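Local coordinates for protein 3-carboxy-cis,cis-muconate cycloisomerase (Acinetobacter calcoaceticus, PDB 1Q5N) that is a mostly helical enzyme of the fumarase/aspartase (lyase) superfamily, built as an assembly of four chains, at residues Arg183-Ala186 and Ile187-Arg190. Numbering follows the deposited sequence.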
ATOM      1  N   ARG A 183      -2.700  21.826 -10.900  1.00 31.69           N
ATOM      2  CA  ARG A 183      -1.790  20.692 -10.984  1.00 31.65           C
ATOM      3  C   ARG A 183      -1.871  20.014 -12.345  1.00 30.58           C
ATOM      4  O   ARG A 183      -0.845  19.686 -12.934  1.00 29.25           O
ATOM      5  CB  ARG A 183      -2.119  19.667  -9.913  1.00 29.30           C
ATOM      6  CG  ARG A 183      -1.678  20.084  -8.544  1.00 29.36           C
ATOM      7  CD  ARG A 183      -2.126  19.038  -7.502  1.00 28.89           C
ATOM      8  NE  ARG A 183      -1.834  19.557  -6.174  1.00 31.70           N
ATOM      9  CZ  ARG A 183      -2.770  19.866  -5.276  1.00 31.05           C
ATOM     10  NH1 ARG A 183      -4.067  19.694  -5.557  1.00 27.61           N
ATOM     11  NH2 ARG A 183      -2.397  20.377  -4.104  1.00 30.04           N
ATOM     12  N   ILE A 184      -3.091  19.829 -12.832  1.00 31.31           N
ATOM     13  CA  ILE A 184      -3.292  19.203 -14.132  1.00 35.04           C
ATOM     14  C   ILE A 184      -2.603  20.047 -15.243  1.00 37.91           C
ATOM     15  O   ILE A 184      -1.859  19.505 -16.055  1.00 39.41           O
ATOM     16  CB  ILE A 184      -4.795  19.045 -14.453  1.00 33.54           C
ATOM     17  CG1 ILE A 184      -5.376  17.921 -13.598  1.00 33.77           C
ATOM     18  CG2 ILE A 184      -4.992  18.809 -15.957  1.00 32.67           C
ATOM     19  CD1 ILE A 184      -6.829  17.642 -13.808  1.00 33.37           C
ATOM     20  N   ASN A 185      -2.811  21.364 -15.241  1.00 37.83           N
ATOM     21  CA  ASN A 185      -2.213  22.180 -16.279  1.00 38.97           C
ATOM     22  C   ASN A 185      -0.704  22.194 -16.196  1.00 38.42           C
ATOM     23  O   ASN A 185      -0.047  22.207 -17.227  1.00 38.92           O
ATOM     24  CB  ASN A 185      -2.754  23.631 -16.252  1.00 39.37           C
ATOM     25  CG  ASN A 185      -4.178  23.723 -16.804  1.00 42.94           C
ATOM     26  OD1 ASN A 185      -4.510  23.101 -17.831  1.00 41.52           O
ATOM     27  ND2 ASN A 185      -5.030  24.488 -16.120  1.00 43.30           N
ATOM     28  N   ALA A 186      -0.160  22.207 -14.980  1.00 36.83           N
ATOM     29  CA  ALA A 186       1.277  22.244 -14.804  1.00 35.52           C
ATOM     30  C   ALA A 186       2.061  20.997 -15.231  1.00 36.20           C
ATOM     31  O   ALA A 186       3.235  21.111 -15.478  1.00 39.11           O
ATOM     32  CB  ALA A 186       1.602  22.556 -13.360  1.00 35.40           C
ATOM     33  N   ILE A 187       1.450  19.820 -15.322  1.00 35.43           N
ATOM     34  CA  ILE A 187       2.208  18.621 -15.702  1.00 34.62           C
ATOM     35  C   ILE A 187       2.115  18.279 -17.190  1.00 33.64           C
ATOM     36  O   ILE A 187       2.902  17.484 -17.711  1.00 33.20           O
ATOM     37  CB  ILE A 187       1.714  17.339 -14.921  1.00 32.42           C
ATOM     38  CG1 ILE A 187       0.305  16.946 -15.387  1.00 30.77           C
ATOM     39  CG2 ILE A 187       1.726  17.588 -13.446  1.00 32.46           C
ATOM     40  CD1 ILE A 187      -0.097  15.579 -14.868  1.00 36.27           C
ATOM     41  N   LYS A 188       1.125  18.828 -17.866  1.00 34.13           N
ATOM     42  CA  LYS A 188       0.961  18.482 -19.286  1.00 36.32           C
ATOM     43  C   LYS A 188       2.211  18.511 -20.170  1.00 36.72           C
ATOM     44  O   LYS A 188       2.498  17.540 -20.868  1.00 36.50           O
ATOM     45  CB  LYS A 188      -0.114  19.355 -19.915  1.00 36.91           C
ATOM     46  CG  LYS A 188      -1.530  18.909 -19.630  1.00 40.94           C
ATOM     47  CD  LYS A 188      -2.457  20.060 -19.937  1.00 42.91           C
ATOM     48  CE  LYS A 188      -3.879  19.628 -20.078  1.00 42.40           C
ATOM     49  NZ  LYS A 188      -4.737  20.865 -20.115  1.00 44.24           N
ATOM     50  N   ALA A 189       2.969  19.607 -20.138  1.00 37.74           N
ATOM     51  CA  ALA A 189       4.168  19.732 -20.974  1.00 38.60           C
ATOM     52  C   ALA A 189       5.241  18.679 -20.710  1.00 38.21           C
ATOM     53  O   ALA A 189       5.893  18.197 -21.636  1.00 40.21           O
ATOM     54  CB  ALA A 189       4.786  21.130 -20.804  1.00 37.65           C
ATOM     55  N   ARG A 190       5.416  18.341 -19.441  1.00 36.55           N
ATOM     56  CA  ARG A 190       6.423  17.396 -19.009  1.00 33.85           C
ATOM     57  C   ARG A 190       6.046  15.923 -19.200  1.00 34.72           C
ATOM     58  O   ARG A 190       6.889  15.041 -19.439  1.00 34.92           O
ATOM     59  CB  ARG A 190       6.711  17.644 -17.520  1.00 32.60           C
ATOM     60  CG  ARG A 190       7.601  16.602 -16.881  1.00 31.40           C
ATOM     61  CD  ARG A 190       8.164  17.033 -15.535  1.00 32.70           C
ATOM     62  NE  ARG A 190       7.075  17.305 -14.598  1.00 33.56           N
ATOM     63  CZ  ARG A 190       6.779  18.517 -14.143  1.00 34.28           C
ATOM     64  NH1 ARG A 190       7.505  19.571 -14.529  1.00 32.78           N
ATOM     65  NH2 ARG A 190       5.742  18.681 -13.351  1.00 31.04           N
TER
HETATM   66  O   HOH W   1       2.284  22.179 -18.708  1.00 41.42           O
HETATM   67  O   HOH W   2       5.734  21.915 -13.342  1.00 59.21           O
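The side-chain oxygen OD1 of N185 takes two hydrogen bonds, from K188 NZ at 3.2 Å and from NE2 of Q130 on helix 110-146, whose OE1 in turn accepts from K188 NZ, so that one glutamine amide answers both residues and ties the two helices together. The lysine nitrogen approaches N185 almost in line with the carbonyl, at a C=O...N angle of 163°. K188 can do this because its chain runs extended beyond CG, lying alongside N185 and pointing the same way.

These residues belong to the last turns of helix 166-191, one of the long helices that make up the core bundle of this superfamily, and they illustrate how a helix may bend where water replaces a backbone bond. I187 N is held loosely, by weak bonds to R183 O at 3.3 Å and to I184 O at 3.4 Å. Two residues on, the direct bond from A189 N to N185 O is missing; instead a water donates to N185 O at 2.8 Å and accepts from A189 N at 3.0 Å. R190 N likewise lacks a bond to the turn before, turning to I187 O in a weak one, and the helix kinks here.

In I187, CG1 sits between the backbone N and the carbonyl carbon (chi1 69°), which lays it against I184 O at 3.4 Å, while CG2, anti to the carbonyl carbon, rests against R183 O. R190 folds back at chi3 (60°), bringing its guanidinium toward the preceding turn: a second water lies in its plane at the edge, accepting from NH1 at 3.2 Å and donating weakly to A186 O. On helix 235-261 of the same chain, E239 packs against I187 and forms a salt bridge with R190 NH2, while V243 and I247 meet I184. R183 sends its NH2 to D235 and E239 of the second subunit, with salt bridges to both.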